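Local coordinates for protein homoserine dehydrogenase (Thermoplasma acidophilum, PDB 3ING) that probably catalyses the NADP-dependent interconversion of aspartate semialdehyde and homoserine, a step toward threonine and methionine, at residues I220-I225 and P262-R267. Numbering follows the deposited sequence.
Sequences ILVNHI and PVAVSR. With EDO (1,2-ethanediol), chain I.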
loop_
_atom_site.group_PDB
_atom_site.type_symbol
_atom_site.label_atom_id
_atom_site.label_comp_id
_atom_site.label_asym_id
_atom_site.label_seq_id
_atom_site.Cartn_x
_atom_site.Cartn_y
_atom_site.Cartn_z
ATOM N N ILE A 220 8.261 -4.381 -16.630
ATOM C CA ILE A 220 6.994 -4.619 -15.952
ATOM C C ILE A 220 6.481 -3.302 -15.369
ATOM O O ILE A 220 5.301 -2.966 -15.516
ATOM C CB ILE A 220 7.138 -5.721 -14.868
ATOM C CG1 ILE A 220 7.558 -7.025 -15.532
ATOM C CG2 ILE A 220 5.801 -5.872 -14.013
ATOM C CD1 ILE A 220 7.977 -8.108 -14.568
ATOM N N LEU A 221 7.383 -2.537 -14.755
ATOM C CA LEU A 221 7.015 -1.238 -14.159
ATOM C C LEU A 221 6.525 -0.234 -15.195
ATOM O O LEU A 221 5.459 0.349 -15.029
ATOM C CB LEU A 221 8.195 -0.626 -13.375
ATOM C CG LEU A 221 8.564 -1.222 -12.027
ATOM C CD1 LEU A 221 9.979 -0.755 -11.632
ATOM C CD2 LEU A 221 7.528 -0.861 -10.968
ATOM N N VAL A 222 7.305 -0.007 -16.240
ATOM C CA VAL A 222 6.923 0.977 -17.260
ATOM C C VAL A 222 5.621 0.542 -17.937
ATOM O O VAL A 222 4.728 1.354 -18.131
ATOM C CB VAL A 222 8.060 1.278 -18.279
ATOM C CG1 VAL A 222 8.275 0.096 -19.299
ATOM C CG2 VAL A 222 7.782 2.643 -19.018
ATOM N N ASN A 223 5.472 -0.749 -18.262
ATOM C CA ASN A 223 4.221 -1.230 -18.913
ATOM C C ASN A 223 3.015 -1.125 -17.971
ATOM O O ASN A 223 1.935 -0.716 -18.365
ATOM C CB ASN A 223 4.362 -2.676 -19.423
ATOM C CG ASN A 223 5.361 -2.814 -20.540
ATOM O OD1 ASN A 223 5.779 -1.824 -21.152
ATOM N ND2 ASN A 223 5.682 -4.063 -20.880
ATOM N N HIS A 224 3.193 -1.516 -16.716
ATOM C CA HIS A 224 2.136 -1.336 -15.739
ATOM C C HIS A 224 1.710 0.142 -15.550
ATOM O O HIS A 224 0.553 0.456 -15.598
ATOM C CB HIS A 224 2.560 -1.831 -14.369
ATOM C CG HIS A 224 1.458 -1.772 -13.368
ATOM N ND1 HIS A 224 0.697 -2.875 -13.042
ATOM C CD2 HIS A 224 0.949 -0.744 -12.650
ATOM C CE1 HIS A 224 -0.218 -2.533 -12.151
ATOM N NE2 HIS A 224 -0.096 -1.247 -11.906
ATOM N N ILE A 225 2.658 1.028 -15.295
ATOM C CA ILE A 225 2.339 2.383 -14.939
ATOM C C ILE A 225 1.907 3.172 -16.153
ATOM O O ILE A 225 0.902 3.908 -16.061
ATOM C CB ILE A 225 3.511 3.070 -14.271
ATOM C CG1 ILE A 225 3.831 2.343 -12.956
ATOM C CG2 ILE A 225 3.201 4.570 -14.055
ATOM C CD1 ILE A 225 5.142 2.738 -12.288
ATOM N N PRO A 262 7.485 7.287 -22.445
ATOM C CA PRO A 262 7.929 6.640 -21.200
ATOM C C PRO A 262 9.292 6.008 -21.348
ATOM O O PRO A 262 9.608 5.441 -22.405
ATOM C CB PRO A 262 6.876 5.543 -20.971
ATOM C CG PRO A 262 5.678 6.046 -21.673
ATOM C CD PRO A 262 6.248 6.655 -22.932
ATOM N N VAL A 263 10.104 6.119 -20.301
ATOM C CA VAL A 263 11.444 5.550 -20.304
ATOM C C VAL A 263 11.644 4.684 -19.070
ATOM O O VAL A 263 11.076 4.959 -17.991
ATOM C CB VAL A 263 12.557 6.654 -20.358
ATOM C CG1 VAL A 263 12.434 7.468 -21.643
ATOM C CG2 VAL A 263 12.451 7.534 -19.182
ATOM N N ALA A 264 12.448 3.640 -19.238
ATOM C CA ALA A 264 12.781 2.712 -18.152
ATOM C C ALA A 264 14.283 2.576 -18.132
ATOM O O ALA A 264 14.893 2.130 -19.105
ATOM C CB ALA A 264 12.130 1.370 -18.380
ATOM N N VAL A 265 14.897 2.956 -17.023
ATOM C CA VAL A 265 16.350 2.945 -16.908
ATOM C C VAL A 265 16.860 2.465 -15.547
ATOM O O VAL A 265 16.497 3.051 -14.528
ATOM C CB VAL A 265 16.917 4.372 -17.073
ATOM C CG1 VAL A 265 18.420 4.369 -16.807
ATOM C CG2 VAL A 265 16.603 4.940 -18.438
ATOM N N SER A 266 17.748 1.465 -15.542
ATOM C CA SER A 266 18.399 0.977 -14.313
ATOM C C SER A 266 19.894 1.357 -14.382
ATOM O O SER A 266 20.587 1.056 -15.352
ATOM C CB SER A 266 18.225 -0.523 -14.164
ATOM O OG SER A 266 16.841 -0.835 -14.014
ATOM N N ARG A 267 20.397 2.040 -13.374
ATOM C CA ARG A 267 21.754 2.563 -13.479
ATOM C C ARG A 267 22.377 2.694 -12.100
ATOM O O ARG A 267 21.689 2.773 -11.116
ATOM C CB ARG A 267 21.738 3.906 -14.217
ATOM C CG ARG A 267 20.942 5.004 -13.545
ATOM C CD ARG A 267 20.855 6.272 -14.437
ATOM N NE ARG A 267 19.927 7.287 -13.913
ATOM C CZ ARG A 267 20.292 8.428 -13.314
ATOM N NH1 ARG A 267 21.568 8.752 -13.149
ATOM N NH2 ARG A 267 19.370 9.277 -12.878
HETATM C C1 EDO I . -0.545 7.037 -14.885
HETATM O O1 EDO I . 0.690 7.590 -15.417
HETATM C C2 EDO I . -0.387 6.242 -13.581
HETATM O O2 EDO I . -0.513 4.776 -13.679
#
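Val222 meets Pro262 and Ala264 where the helical segment 220-225 runs nearly antiparallel to strand segment 262-267, at 156° with their axes 8.4 Å apart. The nearest CA atoms are those of Val222 and Ala264, 6.2 Å apart. No hydrogen bond joins the two segments; the side chains meet through carbon atoms. Val222 carries the contact from the helix side and splits its branches between two strand residues. Val222 CG2, anti to the backbone N, reaches Pro262 CB at 3.6 Å, and the two side chains cross at about a right angle. Val222 CG1 lies 4.2 Å from Ala264 CB. Val222 CB is itself 4.1 Å from Ala264 CB. Pro262 and Ala264, two apart on the strand, both point toward the helix, while Val263 between them points away. At Ile225, a 1,2-ethanediol, probably from the crystallisation liquor, donates from O2 to Ile225 O (2.9 Å); it also bonds Val164 O. Helix 212-226, which carries the predicted proton donor Lys217, packs here on the antiparallel sheet of the homoserine dehydrogenase family region, at its outermost strand 261-270. Val222 also touches Val255 of the adjacent strand 249-258, and Leu221 and Ile225 extend the helix packing to Phe167 of strand 164-170.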